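Local atomic coordinates of nucleoporin NUP170 (Chaetomium thermophilum, PDB entry 5HAX), a protein that is a scaffold nucleoporin of the nuclear pore complex, probably acting in its inner ring as a structural building block. Residues Q18-Y23 against L595-R600. Residues are numbered along the deposited sequence; the frame is centred on the assembly and turned at random.
Sequences QLDDSY and LTRLVR
Arg-597 grips the carboxylate of Asp-20 side-on, one nitrogen to each oxygen. NE of Arg-597 donates to OD2 of Asp-20 over 3.0 Å and NH2 of Arg-597 donates to OD1 of Asp-20 over the same 3.0 Å; both bonds are nearly straight. Both oxygens are met on their syn sides, and the two planes lie only 17° apart, so the paired bonds fix the rotation of carboxylate and guanidinium together. The arginine chain is extended from CG to NE, which carries the guanidinium edge across to Asp-20, whose own side chain it meets at about a right angle. NH2 of Arg-597 also forms a salt bridge with Glu-524, so one nitrogen of this buried cation serves two acids.

A water extends the network from the same carboxylate: it donates to OD2 of Asp-20 (2.7 Å) and accepts from NE of Arg-600 (2.9 Å), lying at the edge of that second guanidinium. Farther out, OD1 of Asp-21 and NH1 of Arg-600 form a long salt bridge of 3.7 Å, their planes 63° apart, and a second water may bridge the two groups, its bond from NH1 of Arg-600 being weak. A bend at chi3 (-56°) turns the end of Arg-600, whose NH2 reaches the carbonyl of Ala-452.

In the fold, these charges join helix 5-20 and the residues following it to the last part of helix 586-599 and Arg-600, in the α-helical region. A type I beta turn from Asp-20 to Tyr-23 carries the chain on toward the β-propeller strands, and Ser-22 binds the Leu-19 carbonyl through both its backbone N and OG (2.7 Å from OG to Leu-19 O).

Direct burial between 18-23 and 595-600 is modest, 166 Å² in total. Van der Waals packing continues back along helix 5-20, where Thr-596 touches Val-13, Thr-16 and Leu-17, and Arg-600 also touches Leu-17.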
loop_
_atom_site.group_PDB
_atom_site.type_symbol
_atom_site.label_atom_id
_atom_site.label_comp_id
_atom_site.label_asym_id
_atom_site.label_seq_id
_atom_site.Cartn_x
_atom_site.Cartn_y
_atom_site.Cartn_z
ATOM N N GLN A 18 -13.545 0.358 -16.633
ATOM C CA GLN A 18 -13.308 -1.061 -16.874
ATOM C C GLN A 18 -11.909 -1.312 -17.417
ATOM O O GLN A 18 -11.312 -2.356 -17.131
ATOM C CB GLN A 18 -14.357 -1.604 -17.845
ATOM C CG GLN A 18 -15.730 -1.806 -17.221
ATOM C CD GLN A 18 -16.829 -2.007 -18.252
ATOM O OE1 GLN A 18 -16.644 -1.738 -19.439
ATOM N NE2 GLN A 18 -17.982 -2.484 -17.798
ATOM N N LEU A 19 -11.372 -0.373 -18.197
ATOM C CA LEU A 19 -10.025 -0.535 -18.728
ATOM C C LEU A 19 -8.988 -0.486 -17.614
ATOM O O LEU A 19 -8.048 -1.289 -17.599
ATOM C CB LEU A 19 -9.748 0.544 -19.775
ATOM C CG LEU A 19 -8.582 0.288 -20.729
ATOM C CD1 LEU A 19 -8.898 -0.870 -21.666
ATOM C CD2 LEU A 19 -8.257 1.546 -21.521
ATOM N N ASP A 20 -9.140 0.448 -16.671
ATOM C CA ASP A 20 -8.224 0.519 -15.538
ATOM C C ASP A 20 -8.358 -0.703 -14.639
ATOM O O ASP A 20 -7.364 -1.180 -14.082
ATOM C CB ASP A 20 -8.474 1.795 -14.729
ATOM C CG ASP A 20 -7.657 2.984 -15.221
ATOM O OD1 ASP A 20 -6.641 2.782 -15.918
ATOM O OD2 ASP A 20 -8.025 4.132 -14.889
ATOM N N ASP A 21 -9.577 -1.218 -14.478
ATOM C CA ASP A 21 -9.803 -2.381 -13.629
ATOM C C ASP A 21 -9.416 -3.690 -14.307
ATOM O O ASP A 21 -9.548 -4.751 -13.687
ATOM C CB ASP A 21 -11.271 -2.442 -13.192
ATOM C CG ASP A 21 -11.602 -1.433 -12.105
ATOM O OD1 ASP A 21 -10.703 -1.085 -11.308
ATOM O OD2 ASP A 21 -12.768 -0.991 -12.043
ATOM N N SER A 22 -8.952 -3.641 -15.553
ATOM C CA SER A 22 -8.436 -4.810 -16.249
ATOM C C SER A 22 -6.914 -4.883 -16.201
ATOM O O SER A 22 -6.318 -5.671 -16.944
ATOM C CB SER A 22 -8.918 -4.812 -17.702
ATOM O OG SER A 22 -8.287 -3.790 -18.452
ATOM N N TYR A 23 -6.279 -4.077 -15.354
ATOM C CA TYR A 23 -4.832 -4.132 -15.207
ATOM C C TYR A 23 -4.414 -5.538 -14.778
ATOM O O TYR A 23 -5.035 -6.112 -13.873
ATOM C CB TYR A 23 -4.361 -3.100 -14.181
ATOM C CG TYR A 23 -2.873 -3.134 -13.920
ATOM C CD1 TYR A 23 -1.993 -2.441 -14.736
ATOM C CD2 TYR A 23 -2.351 -3.862 -12.862
ATOM C CE1 TYR A 23 -0.634 -2.470 -14.506
ATOM C CE2 TYR A 23 -0.992 -3.896 -12.622
ATOM C CZ TYR A 23 -0.138 -3.200 -13.449
ATOM O OH TYR A 23 1.217 -3.229 -13.223
ATOM N N LEU A 595 -10.023 12.519 -16.243
ATOM C CA LEU A 595 -11.302 12.811 -15.602
ATOM C C LEU A 595 -11.868 11.582 -14.903
ATOM O O LEU A 595 -12.362 11.676 -13.772
ATOM C CB LEU A 595 -12.299 13.339 -16.633
ATOM C CG LEU A 595 -13.727 13.562 -16.121
ATOM C CD1 LEU A 595 -13.736 14.561 -14.975
ATOM C CD2 LEU A 595 -14.634 14.021 -17.252
ATOM N N THR A 596 -11.818 10.425 -15.567
ATOM C CA THR A 596 -12.330 9.199 -14.964
ATOM C C THR A 596 -11.636 8.912 -13.642
ATOM O O THR A 596 -12.287 8.613 -12.634
ATOM C CB THR A 596 -12.146 8.026 -15.927
ATOM O OG1 THR A 596 -12.896 8.267 -17.125
ATOM C CG2 THR A 596 -12.614 6.716 -15.288
ATOM N N ARG A 597 -10.306 9.007 -13.627
ATOM C CA ARG A 597 -9.549 8.675 -12.426
ATOM C C ARG A 597 -9.821 9.665 -11.300
ATOM O O ARG A 597 -9.674 9.319 -10.123
ATOM C CB ARG A 597 -8.057 8.614 -12.762
ATOM C CG ARG A 597 -7.695 7.416 -13.633
ATOM C CD ARG A 597 -6.277 7.494 -14.184
ATOM N NE ARG A 597 -5.889 6.248 -14.848
ATOM C CZ ARG A 597 -4.747 6.067 -15.505
ATOM N NH1 ARG A 597 -3.865 7.054 -15.601
ATOM N NH2 ARG A 597 -4.486 4.897 -16.073
ATOM N N LEU A 598 -10.230 10.891 -11.632
ATOM C CA LEU A 598 -10.578 11.857 -10.595
ATOM C C LEU A 598 -11.871 11.485 -9.874
ATOM O O LEU A 598 -12.062 11.875 -8.716
ATOM C CB LEU A 598 -10.700 13.261 -11.190
ATOM C CG LEU A 598 -9.426 13.950 -11.680
ATOM C CD1 LEU A 598 -9.781 15.314 -12.254
ATOM C CD2 LEU A 598 -8.386 14.088 -10.575
ATOM N N VAL A 599 -12.766 10.738 -10.527
ATOM C CA VAL A 599 -14.077 10.423 -9.969
ATOM C C VAL A 599 -14.293 8.921 -9.794
ATOM O O VAL A 599 -15.421 8.490 -9.545
ATOM C CB VAL A 599 -15.207 11.028 -10.828
ATOM C CG1 VAL A 599 -15.047 12.536 -10.938
ATOM C CG2 VAL A 599 -15.255 10.379 -12.206
ATOM N N ARG A 600 -13.237 8.111 -9.907
ATOM C CA ARG A 600 -13.421 6.662 -9.865
ATOM C C ARG A 600 -13.993 6.198 -8.529
ATOM O O ARG A 600 -14.747 5.218 -8.487
ATOM C CB ARG A 600 -12.095 5.953 -10.152
ATOM C CG ARG A 600 -11.102 5.998 -9.008
ATOM C CD ARG A 600 -9.688 5.693 -9.483
ATOM N NE ARG A 600 -9.592 4.407 -10.173
ATOM C CZ ARG A 600 -9.314 3.246 -9.581
ATOM N NH1 ARG A 600 -9.248 2.136 -10.304
ATOM N NH2 ARG A 600 -9.100 3.187 -8.273
HETATM O O HOH W 1 -9.962 4.436 -13.088
HETATM O O HOH W 2 -7.888 -0.582 -11.010
#